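Local coordinates for protein peptidase S8 and S53, subtilisin, kexin, sedolisin (Mycobacterium smegmatis, PDB 4KG7) that probably cleaves peptide bonds as a subtilisin-like serine endopeptidase, the mycosin protease MycP3 of the ESX-3 type VII secretion system, at residues D157-T160 with L161-V165. Residues are numbered along the deposited sequence; the frame is centred on the assembly and turned at random.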
loop_
_atom_site.group_PDB
_atom_site.type_symbol
_atom_site.label_atom_id
_atom_site.label_comp_id
_atom_site.label_asym_id
_atom_site.label_seq_id
_atom_site.Cartn_x
_atom_site.Cartn_y
_atom_site.Cartn_z
ATOM N N ASP A 157 -11.418 -7.080 -9.306
ATOM C CA ASP A 157 -10.280 -6.399 -8.721
ATOM C C ASP A 157 -9.092 -7.338 -8.533
ATOM O O ASP A 157 -7.942 -6.966 -8.741
ATOM C CB ASP A 157 -10.666 -5.794 -7.397
ATOM C CG ASP A 157 -9.664 -4.822 -6.929
ATOM O OD1 ASP A 157 -9.574 -3.719 -7.538
ATOM O OD2 ASP A 157 -8.939 -5.157 -5.964
ATOM N N ALA A 158 -9.370 -8.562 -8.115
ATOM C CA ALA A 158 -8.278 -9.534 -7.932
ATOM C C ALA A 158 -7.643 -9.861 -9.275
ATOM O O ALA A 158 -6.451 -10.159 -9.357
ATOM C CB ALA A 158 -8.785 -10.801 -7.269
ATOM N N GLU A 159 -8.460 -9.885 -10.321
ATOM C CA GLU A 159 -8.011 -10.307 -11.643
ATOM C C GLU A 159 -7.021 -9.280 -12.173
ATOM O O GLU A 159 -5.971 -9.642 -12.697
ATOM C CB GLU A 159 -9.215 -10.491 -12.573
ATOM C CG GLU A 159 -8.912 -11.151 -13.918
ATOM C CD GLU A 159 -8.267 -10.216 -14.945
ATOM O OE1 GLU A 159 -8.568 -9.008 -14.975
ATOM O OE2 GLU A 159 -7.485 -10.738 -15.770
ATOM N N THR A 160 -7.312 -7.992 -12.029
ATOM C CA THR A 160 -6.356 -6.985 -12.469
ATOM C C THR A 160 -5.179 -6.864 -11.508
ATOM O O THR A 160 -4.048 -6.616 -11.956
ATOM C CB THR A 160 -6.994 -5.605 -12.638
ATOM O OG1 THR A 160 -7.602 -5.219 -11.401
ATOM C CG2 THR A 160 -8.022 -5.624 -13.741
ATOM N N LEU A 161 -5.418 -7.067 -10.207
ATOM C CA LEU A 161 -4.338 -6.929 -9.260
ATOM C C LEU A 161 -3.234 -7.966 -9.584
ATOM O O LEU A 161 -2.025 -7.653 -9.568
ATOM C CB LEU A 161 -4.807 -7.133 -7.823
ATOM C CG LEU A 161 -3.680 -7.034 -6.786
ATOM C CD1 LEU A 161 -2.970 -5.714 -6.879
ATOM C CD2 LEU A 161 -4.244 -7.241 -5.378
ATOM N N ALA A 162 -3.656 -9.196 -9.892
ATOM C CA ALA A 162 -2.677 -10.258 -10.148
ATOM C C ALA A 162 -1.838 -9.915 -11.371
ATOM O O ALA A 162 -0.615 -10.111 -11.375
ATOM C CB ALA A 162 -3.374 -11.571 -10.361
ATOM N N ARG A 163 -2.492 -9.435 -12.430
ATOM C CA ARG A 163 -1.743 -9.040 -13.611
ATOM C C ARG A 163 -0.798 -7.884 -13.297
ATOM O O ARG A 163 0.347 -7.846 -13.773
ATOM C CB ARG A 163 -2.685 -8.679 -14.752
ATOM C CG ARG A 163 -3.401 -9.897 -15.318
ATOM C CD ARG A 163 -4.111 -9.537 -16.619
ATOM N NE ARG A 163 -5.380 -8.852 -16.415
ATOM C CZ ARG A 163 -5.842 -7.799 -17.092
ATOM N NH1 ARG A 163 -5.116 -7.129 -17.976
ATOM N NH2 ARG A 163 -7.066 -7.380 -16.841
ATOM N N ALA A 164 -1.287 -6.912 -12.534
ATOM C CA ALA A 164 -0.475 -5.726 -12.221
ATOM C C ALA A 164 0.758 -6.077 -11.415
ATOM O O ALA A 164 1.802 -5.450 -11.564
ATOM C CB ALA A 164 -1.314 -4.702 -11.480
ATOM N N VAL A 165 0.625 -7.051 -10.539
ATOM C CA VAL A 165 1.746 -7.502 -9.722
ATOM C C VAL A 165 2.831 -8.127 -10.590
ATOM O O VAL A 165 3.997 -7.824 -10.433
ATOM C CB VAL A 165 1.261 -8.458 -8.601
ATOM C CG1 VAL A 165 2.395 -9.288 -8.012
ATOM C CG2 VAL A 165 0.491 -7.696 -7.525
#
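E159 and R163 form a salt bridge one turn apart on helix 150-170. The link is two-pronged but uneven. E159 OE1 takes R163 NH2 at 2.9 Å through its syn lone pair, nearly straight at 170° and in the guanidinium plane. E159 OE2 takes R163 NE at 2.9 Å, but this bond is bent and weak. The carboxylate and guanidinium planes are 35° apart, so the two groups do not lie flat together. With chi1 at -170° E159 extends away from its own N, and the bend at chi2 turns the carboxylate to R163. The guanidinium also reaches the backbone oxygens of T19 and G21, which tie the helix to the N-terminal segment. T160 CG2 lies 3.7 Å from R163 NH2.

Three backbone bonds are good: L161 N to D157 O at 2.9 Å, A162 N to A158 O at 3.0 Å and A164 N to T160 O at 2.8 Å. R163 N to E159 O is weak at 3.5 Å. T160 OG1 bonds Q135 NE2, and D157 OD2 bonds T182 OG1, which satisfies both polar ends. T160 to V165 are buried, with L161, A164 and V165 on I72 of strand 68-73 and A162 on helix 193-205; D157 to E159 are partly exposed. L161 lies about 9 Å from D73, side chain to side chain; D73 is a predicted charge-relay residue. The arrangement is an i to i+4 salt bridge on a helix packed against the central parallel sheet of the subtilisin fold.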